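Hypothetical protein TM841 (Thermotoga maritima, PDB 1MGP) binds long-chain fatty acids such as palmitate and may take part in lipid transport or fatty acid metabolism. Local coordinates at residues E66-P69 / E70-M73; S89-V93 / E94-K98; A127-A130 / S131-D135; R158-E162 / N163-I167. All coordinates share one frame; numbering follows the deposited sequence.

Interaction 1 of 4, residues E66-P69 / E70-M73; sequences EREP and EEIM
Pro69, Ile72 and Glu68 carry the start of helix 69-81, a helix N-terminus in which Glu68 holds the N-cap position and Pro69 opens the first turn. Proline suits this place, since its ring nitrogen has no hydrogen to give and the first turn of a helix needs none. Two backbone bonds wind the turn: Ile72 N reaches Glu68 O at 3.0 Å, the donor nearly in line with the carbonyl, and the backbone N of Met73, a selenomethionine, reaches Pro69 O at 3.0 Å. Ile72 is buried. Its CG1 lies 3.3 Å from Glu68 O, and its CD1 sits over one face of the Arg67 guanidinium, whose polar end is engaged elsewhere, by the carbonyls of Val38 and Pro288. Arg67, at the centre of an inverse gamma turn, gets there by folding back at chi2 and chi3. Phe40, in a loop, touches Arg67, Pro69 and Ile72. On the outer side, Glu68 and Glu71 run side by side in the same direction, their carboxylate planes 47° apart. The resulting closeness of like charges is probably eased by one water, which donates to Glu68 OE2 at 3.2 Å and to Glu71 OE2 at 3.0 Å.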
loop_
_atom_site.group_PDB
_atom_site.type_symbol
_atom_site.label_atom_id
_atom_site.label_comp_id
_atom_site.label_asym_id
_atom_site.label_seq_id
_atom_site.Cartn_x
_atom_site.Cartn_y
_atom_site.Cartn_z
ATOM N N GLU A 66 -0.643 -12.982 3.304
ATOM C CA GLU A 66 0.613 -12.869 4.044
ATOM C C GLU A 66 1.723 -12.346 3.142
ATOM O O GLU A 66 1.746 -12.644 1.947
ATOM C CB GLU A 66 1.005 -14.239 4.609
ATOM C CG GLU A 66 0.011 -14.792 5.620
ATOM C CD GLU A 66 0.248 -14.273 7.031
ATOM O OE1 GLU A 66 0.732 -13.130 7.185
ATOM O OE2 GLU A 66 -0.065 -15.010 7.994
ATOM N N ARG A 67 2.636 -11.556 3.706
ATOM C CA ARG A 67 3.747 -11.017 2.927
ATOM C C ARG A 67 4.863 -12.055 2.814
ATOM O O ARG A 67 5.884 -11.968 3.502
ATOM C CB ARG A 67 4.305 -9.732 3.566
ATOM C CG ARG A 67 3.358 -8.535 3.567
ATOM C CD ARG A 67 2.913 -8.145 2.152
ATOM N NE ARG A 67 3.993 -7.602 1.325
ATOM C CZ ARG A 67 3.913 -7.463 0.005
ATOM N NH1 ARG A 67 2.811 -7.832 -0.629
ATOM N NH2 ARG A 67 4.927 -6.943 -0.686
ATOM N N GLU A 68 4.647 -13.047 1.954
ATOM C CA GLU A 68 5.619 -14.112 1.704
ATOM C C GLU A 68 5.797 -14.143 0.190
ATOM O O GLU A 68 4.821 -14.290 -0.552
ATOM C CB GLU A 68 5.077 -15.456 2.194
ATOM C CG GLU A 68 4.613 -15.431 3.640
ATOM C CD GLU A 68 5.758 -15.486 4.623
ATOM O OE1 GLU A 68 6.850 -14.975 4.297
ATOM O OE2 GLU A 68 5.561 -16.035 5.730
ATOM N N PRO A 69 7.047 -14.017 -0.288
ATOM C CA PRO A 69 7.350 -14.019 -1.723
ATOM C C PRO A 69 6.734 -15.167 -2.507
ATOM O O PRO A 69 5.980 -14.952 -3.457
ATOM C CB PRO A 69 8.880 -14.066 -1.759
ATOM C CG PRO A 69 9.279 -13.446 -0.465
ATOM C CD PRO A 69 8.289 -14.025 0.504
ATOM N N GLU A 70 7.062 -16.388 -2.104
ATOM C CA GLU A 70 6.568 -17.571 -2.791
ATOM C C GLU A 70 5.051 -17.714 -2.751
ATOM O O GLU A 70 4.441 -18.158 -3.725
ATOM C CB GLU A 70 7.241 -18.832 -2.224
ATOM C CG GLU A 70 6.912 -19.178 -0.770
ATOM C CD GLU A 70 7.339 -18.108 0.225
ATOM O OE1 GLU A 70 8.437 -17.531 0.065
ATOM O OE2 GLU A 70 6.575 -17.858 1.184
ATOM N N GLU A 71 4.439 -17.329 -1.636
ATOM C CA GLU A 71 2.990 -17.427 -1.510
ATOM C C GLU A 71 2.276 -16.451 -2.435
ATOM O O GLU A 71 1.259 -16.786 -3.040
ATOM C CB GLU A 71 2.569 -17.183 -0.060
ATOM C CG GLU A 71 2.844 -18.371 0.845
ATOM C CD GLU A 71 2.438 -18.122 2.282
ATOM O OE1 GLU A 71 1.306 -17.643 2.507
ATOM O OE2 GLU A 71 3.249 -18.416 3.186
ATOM N N ILE A 72 2.807 -15.240 -2.538
ATOM C CA ILE A 72 2.213 -14.239 -3.411
ATOM C C ILE A 72 2.370 -14.716 -4.851
ATOM O O ILE A 72 1.438 -14.623 -5.654
ATOM C CB ILE A 72 2.888 -12.866 -3.202
ATOM C CG1 ILE A 72 2.515 -12.334 -1.811
ATOM C CG2 ILE A 72 2.466 -11.890 -4.298
ATOM C CD1 ILE A 72 3.202 -11.044 -1.417
HETATM N N MSE A 73 3.545 -15.247 -5.176
HETATM C CA MSE A 73 3.782 -15.749 -6.524
HETATM C C MSE A 73 2.818 -16.890 -6.860
HETATM O O MSE A 73 2.350 -16.997 -7.990
HETATM C CB MSE A 73 5.228 -16.231 -6.672
HETATM C CG MSE A 73 6.251 -15.104 -6.771
HETATM SE SE MSE A 73 8.015 -15.772 -7.214
HETATM C CE MSE A 73 7.550 -16.849 -8.739
HETATM O O HOH W 1 2.683 -17.455 5.996
#

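Interaction 2 of 4, residues S89-V93 / E94-K98; sequences SQPSV and EDFKK. With PLM (palmitic acid), chain B.
Ser92 and Asp95 exchange bonds across the first turn of helix 93-105 in a capping box, each side chain serving the other residue's backbone nitrogen. Ser92, at the N-cap, has OG set between its own backbone N and carbonyl carbon (chi1 68°), which faces the hydroxyl oxygen toward the backbone of Asp95, where it accepts from Asp95 N at 2.9 Å. Asp95 returns the bond: with CG beside its backbone N, the carboxylate swings back along the chain, and OD2 takes the hydrogen of Ser92 N at 3.0 Å. This bond is fairly straight (166°), yet the donor comes from above the carboxylate plane, 41° out of it. OD2 also accepts from Tyr54 OH, so two donors hold the carboxylate in place. A water lies 2.7 Å from Ser92 OG and donates to OE2 of the extended Glu94 side chain.

Beyond the box, Phe96 turns its ring back toward Pro91, with CE2 3.7 Å from Pro91 CB in an oblique approach. Lys97 bends at chi3 as it passes Val93, its CD 3.9 Å from Val93 CG1, before its ammonium group reaches Glu133 in a salt bridge.

At the other end of the segment, Ser89 N lies 3.2 Å from O2 of the palmitate carboxylate, the group that Thr88 and Ser121 hydrogen-bond. The capped turn thus links strand 87-89, beside the fatty acid head group, to helix 93-105. Pro91 and Phe96 pack between strand 48-56, through Ile51, and helix 123-133, through Thr123, Ser126 and Ala130.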
loop_
_atom_site.group_PDB
_atom_site.type_symbol
_atom_site.label_atom_id
_atom_site.label_comp_id
_atom_site.label_asym_id
_atom_site.label_seq_id
_atom_site.Cartn_x
_atom_site.Cartn_y
_atom_site.Cartn_z
ATOM N N SER A 89 -11.730 -9.181 2.253
ATOM C CA SER A 89 -12.313 -8.701 3.491
ATOM C C SER A 89 -11.244 -8.214 4.457
ATOM O O SER A 89 -10.113 -8.715 4.475
ATOM C CB SER A 89 -13.165 -9.788 4.154
ATOM O OG SER A 89 -12.361 -10.853 4.613
ATOM N N GLN A 90 -11.625 -7.223 5.254
ATOM C CA GLN A 90 -10.761 -6.613 6.256
ATOM C C GLN A 90 -10.397 -7.633 7.332
ATOM O O GLN A 90 -10.989 -8.709 7.409
ATOM C CB GLN A 90 -11.511 -5.449 6.908
ATOM C CG GLN A 90 -12.736 -5.925 7.690
ATOM C CD GLN A 90 -13.789 -4.854 7.873
ATOM O OE1 GLN A 90 -14.246 -4.244 6.903
ATOM N NE2 GLN A 90 -14.193 -4.625 9.118
ATOM N N PRO A 91 -9.400 -7.314 8.171
ATOM C CA PRO A 91 -9.042 -8.268 9.221
ATOM C C PRO A 91 -10.158 -8.167 10.254
ATOM O O PRO A 91 -10.863 -7.161 10.303
ATOM C CB PRO A 91 -7.726 -7.716 9.772
ATOM C CG PRO A 91 -7.189 -6.858 8.652
ATOM C CD PRO A 91 -8.432 -6.206 8.112
ATOM N N SER A 92 -10.330 -9.191 11.076
ATOM C CA SER A 92 -11.372 -9.134 12.092
ATOM C C SER A 92 -10.838 -8.312 13.254
ATOM O O SER A 92 -9.639 -8.047 13.333
ATOM C CB SER A 92 -11.709 -10.541 12.589
ATOM O OG SER A 92 -10.618 -11.079 13.319
ATOM N N VAL A 93 -11.728 -7.900 14.147
ATOM C CA VAL A 93 -11.330 -7.136 15.321
ATOM C C VAL A 93 -10.426 -8.042 16.144
ATOM O O VAL A 93 -9.415 -7.607 16.690
ATOM C CB VAL A 93 -12.566 -6.731 16.155
ATOM C CG1 VAL A 93 -12.144 -6.224 17.530
ATOM C CG2 VAL A 93 -13.353 -5.657 15.407
ATOM N N GLU A 94 -10.802 -9.314 16.217
ATOM C CA GLU A 94 -10.036 -10.317 16.950
ATOM C C GLU A 94 -8.608 -10.393 16.407
ATOM O O GLU A 94 -7.657 -10.503 17.177
ATOM C CB GLU A 94 -10.721 -11.679 16.822
ATOM C CG GLU A 94 -9.967 -12.843 17.444
ATOM C CD GLU A 94 -10.592 -14.190 17.095
ATOM O OE1 GLU A 94 -10.036 -15.234 17.506
ATOM O OE2 GLU A 94 -11.639 -14.205 16.408
ATOM N N ASP A 95 -8.456 -10.345 15.083
ATOM C CA ASP A 95 -7.121 -10.393 14.482
ATOM C C ASP A 95 -6.270 -9.234 14.982
ATOM O O ASP A 95 -5.099 -9.409 15.309
ATOM C CB ASP A 95 -7.185 -10.308 12.951
ATOM C CG ASP A 95 -7.774 -11.543 12.320
ATOM O OD1 ASP A 95 -7.626 -12.635 12.912
ATOM O OD2 ASP A 95 -8.367 -11.421 11.222
ATOM N N PHE A 96 -6.855 -8.041 15.015
ATOM C CA PHE A 96 -6.128 -6.871 15.481
ATOM C C PHE A 96 -5.774 -7.000 16.958
ATOM O O PHE A 96 -4.630 -6.767 17.345
ATOM C CB PHE A 96 -6.951 -5.600 15.244
ATOM C CG PHE A 96 -6.762 -5.009 13.873
ATOM C CD1 PHE A 96 -5.539 -4.456 13.508
ATOM C CD2 PHE A 96 -7.796 -5.024 12.943
ATOM C CE1 PHE A 96 -5.342 -3.926 12.227
ATOM C CE2 PHE A 96 -7.611 -4.499 11.661
ATOM C CZ PHE A 96 -6.382 -3.949 11.305
ATOM N N LYS A 97 -6.750 -7.381 17.779
ATOM C CA LYS A 97 -6.504 -7.532 19.210
ATOM C C LYS A 97 -5.345 -8.493 19.467
ATOM O O LYS A 97 -4.472 -8.218 20.290
ATOM C CB LYS A 97 -7.766 -8.032 19.923
ATOM C CG LYS A 97 -8.927 -7.049 19.893
ATOM C CD LYS A 97 -10.163 -7.592 20.606
ATOM C CE LYS A 97 -9.968 -7.658 22.119
ATOM N NZ LYS A 97 -11.229 -8.048 22.828
ATOM N N LYS A 98 -5.341 -9.616 18.753
ATOM C CA LYS A 98 -4.284 -10.617 18.892
ATOM C C LYS A 98 -2.914 -9.970 18.697
ATOM O O LYS A 98 -1.998 -10.179 19.495
ATOM C CB LYS A 98 -4.479 -11.733 17.853
ATOM C CG LYS A 98 -3.603 -12.984 18.035
ATOM C CD LYS A 98 -2.091 -12.701 18.036
ATOM C CE LYS A 98 -1.598 -11.978 16.772
ATOM N NZ LYS A 98 -1.648 -12.815 15.543
HETATM C C1 PLM B . -11.414 -5.025 2.013
HETATM O O1 PLM B . -11.747 -4.404 3.041
HETATM O O2 PLM B . -12.036 -6.027 1.600
HETATM C C2 PLM B . -10.198 -4.539 1.231
HETATM C C3 PLM B . -10.551 -3.651 0.038
HETATM C C4 PLM B . -9.285 -3.219 -0.685
HETATM C C5 PLM B . -9.587 -2.334 -1.875
HETATM C C6 PLM B . -8.373 -2.125 -2.747
HETATM C C7 PLM B . -8.696 -1.264 -3.956
HETATM C C8 PLM B . -7.546 -1.263 -4.945
HETATM C C9 PLM B . -6.625 -0.074 -4.718
HETATM C CA PLM B . -5.272 -0.307 -5.356
HETATM C CB PLM B . -4.385 0.911 -5.218
HETATM C CC PLM B . -3.033 0.647 -5.857
HETATM C CD PLM B . -2.106 1.855 -5.736
HETATM C CE PLM B . -0.742 1.562 -6.381
HETATM C CF PLM B . 0.234 2.734 -6.255
HETATM C CG PLM B . 1.076 2.642 -4.986
HETATM O O HOH W 2 -10.810 -13.721 13.619
#

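Interaction 3 of 4, residues A127-A130 / S131-D135; sequences AVLA and SKEVD
This is a local contact along one helix: the last turns of helix 123-133 as it winds down toward strand 138-142. Ser131 is its most engaged side chain. With chi1 near 74° the hydroxyl lies back against the preceding turn, facing Val128 O as a donor. The modelled separation of Ser131 OG and Val128 O, 2.5 Å, is shorter than expected and should be read with caution. The Ser131 backbone N meanwhile gives a regular helical bond to Ala127 O, at 3.0 Å.

After that the pattern tightens. Lys132 N lies 3.2 Å from Leu129 O, and Glu133 N is equally far from Ala130 O; both are bonds to the residue three places back, with the donors standing well above the carbonyl planes, 62° and 59° out of them. The i to i-4 spacing persists only as a weak bond, Lys132 N to Val128 O. Lys132 stretches out fully extended past that carbonyl, while the two methyl groups of Val134 close over Ala130 O, CG1 at 3.7 Å.

Outward, the Leu129 and Glu133 side chains pass at an angle, Leu129 CD1 4.1 Å from Glu133 OE2, and the carboxylate's other oxygen joins Lys97. Ala127 and Val128 lean on Val140, and Ser131 on Val138. The shortened bonds at the helix end lead into the connection to strand 138-142, which with the parallel strand 110-115 and helix 123-133 forms a beta-alpha-beta unit.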
loop_
_atom_site.group_PDB
_atom_site.type_symbol
_atom_site.label_atom_id
_atom_site.label_comp_id
_atom_site.label_asym_id
_atom_site.label_seq_id
_atom_site.Cartn_x
_atom_site.Cartn_y
_atom_site.Cartn_z
ATOM N N ALA A 127 -9.434 -1.604 13.144
ATOM C CA ALA A 127 -8.223 -1.381 13.921
ATOM C C ALA A 127 -8.503 -0.468 15.108
ATOM O O ALA A 127 -7.968 -0.671 16.197
ATOM C CB ALA A 127 -7.144 -0.769 13.039
ATOM N N VAL A 128 -9.339 0.543 14.884
ATOM C CA VAL A 128 -9.706 1.497 15.926
ATOM C C VAL A 128 -10.510 0.819 17.032
ATOM O O VAL A 128 -10.241 1.014 18.219
ATOM C CB VAL A 128 -10.548 2.654 15.337
ATOM C CG1 VAL A 128 -11.020 3.584 16.448
ATOM C CG2 VAL A 128 -9.718 3.425 14.322
ATOM N N LEU A 129 -11.502 0.029 16.632
ATOM C CA LEU A 129 -12.352 -0.681 17.585
ATOM C C LEU A 129 -11.516 -1.615 18.457
ATOM O O LEU A 129 -11.667 -1.639 19.681
ATOM C CB LEU A 129 -13.419 -1.486 16.836
ATOM C CG LEU A 129 -14.440 -2.250 17.679
ATOM C CD1 LEU A 129 -15.102 -1.304 18.670
ATOM C CD2 LEU A 129 -15.485 -2.877 16.762
ATOM N N ALA A 130 -10.635 -2.383 17.823
ATOM C CA ALA A 130 -9.770 -3.304 18.546
ATOM C C ALA A 130 -8.856 -2.558 19.517
ATOM O O ALA A 130 -8.590 -3.042 20.620
ATOM C CB ALA A 130 -8.934 -4.109 17.566
ATOM N N SER A 131 -8.376 -1.384 19.112
ATOM C CA SER A 131 -7.473 -0.600 19.958
ATOM C C SER A 131 -8.104 -0.179 21.284
ATOM O O SER A 131 -7.397 0.088 22.258
ATOM C CB SER A 131 -6.996 0.656 19.221
ATOM O OG SER A 131 -8.025 1.633 19.142
ATOM N N LYS A 132 -9.431 -0.124 21.318
ATOM C CA LYS A 132 -10.160 0.283 22.518
ATOM C C LYS A 132 -10.237 -0.783 23.599
ATOM O O LYS A 132 -10.403 -0.470 24.777
ATOM C CB LYS A 132 -11.591 0.678 22.154
ATOM C CG LYS A 132 -11.723 1.974 21.385
ATOM C CD LYS A 132 -13.187 2.252 21.106
ATOM C CE LYS A 132 -13.389 3.573 20.386
ATOM N NZ LYS A 132 -14.820 3.732 19.992
ATOM N N GLU A 133 -10.123 -2.043 23.195
ATOM C CA GLU A 133 -10.243 -3.154 24.124
ATOM C C GLU A 133 -8.942 -3.729 24.677
ATOM O O GLU A 133 -8.972 -4.608 25.533
ATOM C CB GLU A 133 -11.054 -4.262 23.450
ATOM C CG GLU A 133 -12.489 -3.850 23.168
ATOM C CD GLU A 133 -13.181 -4.736 22.143
ATOM O OE1 GLU A 133 -12.877 -5.947 22.086
ATOM O OE2 GLU A 133 -14.045 -4.215 21.402
ATOM N N VAL A 134 -7.806 -3.225 24.213
ATOM C CA VAL A 134 -6.523 -3.748 24.667
ATOM C C VAL A 134 -5.772 -2.795 25.588
ATOM O O VAL A 134 -5.993 -1.590 25.556
ATOM C CB VAL A 134 -5.637 -4.098 23.455
ATOM C CG1 VAL A 134 -6.327 -5.158 22.615
ATOM C CG2 VAL A 134 -5.380 -2.847 22.612
ATOM N N ASP A 135 -4.874 -3.341 26.405
ATOM C CA ASP A 135 -4.099 -2.522 27.331
ATOM C C ASP A 135 -3.100 -1.566 26.693
ATOM O O ASP A 135 -3.016 -0.398 27.067
ATOM C CB ASP A 135 -3.326 -3.398 28.312
ATOM C CG ASP A 135 -4.222 -4.083 29.305
ATOM O OD1 ASP A 135 -5.247 -3.481 29.692
ATOM O OD2 ASP A 135 -3.892 -5.216 29.709
#

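Interaction 4 of 4, residues R158-E162 / N163-I167; sequences REMLE and NGATI
Met160 and Ala165 meet where helix 151-162 ends in a Schellman motif, with Gly164 as its C-prime residue. Two backbone bonds define it. Ala165 N reaches back to Met160 O at 2.9 Å, and inside that loop Gly164 N gives its hydrogen to Leu161 O, also at 2.9 Å, from a point 59° out of the carbonyl plane. Just before them, Asn163 N donates to Glu159 O at 3.2 Å, keeping the regular helical spacing, and makes a second, weak bond to Met160 O. The positive phi of Gly164 (87°) turns the chain back over the helix end, a conformation that a glycine adopts without strain.

The reversal points the Ala165 methyl at the helix. Ala165 CB is 3.0 Å from Met160 O, the same carbonyl that its own N bonds, and 4.0 Å from CB of Met160, a selenomethionine. The chain of Met160 bends at its last torsion and brings CE to 4.1 Å from Ala165 CB. Together they give the apolar contact often found beside a Schellman turn.

Farther out, Val170 of helix 167-179 packs against Met160, Leu161 and Ala165, so the turn is backed by the helix that follows it. Glu159, one turn before the helix end, makes a salt bridge to Arg256. Thr166 holds the N-cap position of helix 167-179, and its backbone N is hydrogen-bonded to Glu169 OE1.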
loop_
_atom_site.group_PDB
_atom_site.type_symbol
_atom_site.label_atom_id
_atom_site.label_comp_id
_atom_site.label_asym_id
_atom_site.label_seq_id
_atom_site.Cartn_x
_atom_site.Cartn_y
_atom_site.Cartn_z
ATOM N N ARG A 158 9.201 5.654 11.445
ATOM C CA ARG A 158 10.297 4.956 12.112
ATOM C C ARG A 158 11.549 5.825 12.178
ATOM O O ARG A 158 12.230 5.874 13.203
ATOM C CB ARG A 158 10.634 3.646 11.392
ATOM C CG ARG A 158 11.800 2.891 12.026
ATOM C CD ARG A 158 11.492 2.555 13.481
ATOM N NE ARG A 158 10.531 1.460 13.573
ATOM C CZ ARG A 158 9.772 1.208 14.633
ATOM N NH1 ARG A 158 9.847 1.976 15.712
ATOM N NH2 ARG A 158 8.947 0.172 14.615
ATOM N N GLU A 159 11.855 6.503 11.079
ATOM C CA GLU A 159 13.026 7.367 11.036
ATOM C C GLU A 159 12.895 8.464 12.091
ATOM O O GLU A 159 13.845 8.760 12.813
ATOM C CB GLU A 159 13.171 7.969 9.637
ATOM C CG GLU A 159 13.264 6.900 8.551
ATOM C CD GLU A 159 13.373 7.473 7.156
ATOM O OE1 GLU A 159 12.655 8.450 6.859
ATOM O OE2 GLU A 159 14.164 6.934 6.352
HETATM N N MSE A 160 11.709 9.053 12.189
HETATM C CA MSE A 160 11.473 10.104 13.169
HETATM C C MSE A 160 11.540 9.579 14.601
HETATM O O MSE A 160 12.101 10.236 15.480
HETATM C CB MSE A 160 10.117 10.769 12.919
HETATM C CG MSE A 160 10.120 11.724 11.743
HETATM SE SE MSE A 160 8.441 12.624 11.518
HETATM C CE MSE A 160 8.334 13.533 13.212
ATOM N N LEU A 161 10.965 8.403 14.835
ATOM C CA LEU A 161 10.979 7.803 16.165
ATOM C C LEU A 161 12.415 7.524 16.593
ATOM O O LEU A 161 12.800 7.795 17.731
ATOM C CB LEU A 161 10.187 6.490 16.173
ATOM C CG LEU A 161 8.719 6.458 16.616
ATOM C CD1 LEU A 161 8.203 7.855 16.887
ATOM C CD2 LEU A 161 7.890 5.764 15.553
ATOM N N GLU A 162 13.198 6.977 15.669
ATOM C CA GLU A 162 14.589 6.647 15.934
ATOM C C GLU A 162 15.406 7.874 16.313
ATOM O O GLU A 162 16.376 7.769 17.063
ATOM C CB GLU A 162 15.211 5.968 14.713
ATOM C CG GLU A 162 14.707 4.558 14.470
ATOM C CD GLU A 162 15.106 3.603 15.580
ATOM O OE1 GLU A 162 16.322 3.385 15.766
ATOM O OE2 GLU A 162 14.207 3.074 16.269
ATOM N N ASN A 163 15.023 9.036 15.793
ATOM C CA ASN A 163 15.741 10.263 16.111
ATOM C C ASN A 163 15.169 10.922 17.362
ATOM O O ASN A 163 15.398 12.104 17.606
ATOM C CB ASN A 163 15.698 11.247 14.936
ATOM C CG ASN A 163 16.542 10.790 13.760
ATOM O OD1 ASN A 163 17.671 10.325 13.932
ATOM N ND2 ASN A 163 16.003 10.933 12.553
ATOM N N GLY A 164 14.408 10.152 18.138
ATOM C CA GLY A 164 13.840 10.661 19.375
ATOM C C GLY A 164 12.506 11.385 19.329
ATOM O O GLY A 164 12.107 11.994 20.323
ATOM N N ALA A 165 11.804 11.330 18.202
ATOM C CA ALA A 165 10.513 12.004 18.101
ATOM C C ALA A 165 9.437 11.249 18.881
ATOM O O ALA A 165 9.470 10.022 18.974
ATOM C CB ALA A 165 10.103 12.135 16.640
ATOM N N THR A 166 8.487 11.987 19.442
ATOM C CA THR A 166 7.397 11.381 20.198
ATOM C C THR A 166 6.253 11.048 19.242
ATOM O O THR A 166 6.186 11.589 18.138
ATOM C CB THR A 166 6.860 12.343 21.276
ATOM O OG1 THR A 166 6.238 13.465 20.643
ATOM C CG2 THR A 166 7.992 12.840 22.164
ATOM N N ILE A 167 5.352 10.166 19.666
ATOM C CA ILE A 167 4.215 9.784 18.835
ATOM C C ILE A 167 3.424 11.006 18.393
ATOM O O ILE A 167 3.042 11.119 17.228
ATOM C CB ILE A 167 3.254 8.827 19.587
ATOM C CG1 ILE A 167 3.797 7.400 19.537
ATOM C CG2 ILE A 167 1.862 8.870 18.957
ATOM C CD1 ILE A 167 3.880 6.823 18.124
#

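How the interactions relate
The four contacts follow one another along the chain, all at helix ends. Interactions 1 and 2 begin helices 69-81 and 93-105; interactions 3 and 4 finish helices 123-133 and 151-162. Only interactions 2 and 3 touch, with centres about 10 Å apart: the Lys97-Glu133 bridge and Phe96, packed on Ala127 and Ala130, join two neighbouring helices. Strands 87-89, 110-115 and 138-142, to which these helices connect, belong to one mixed sheet. Of the four, interaction 2 alone has atoms close to the fatty acid carboxylate, at its strand 87-89 end. Interaction 1 lies about 20 Å from interaction 2, and interaction 4, a surface turn, about 23 Å from interaction 3, both between centres.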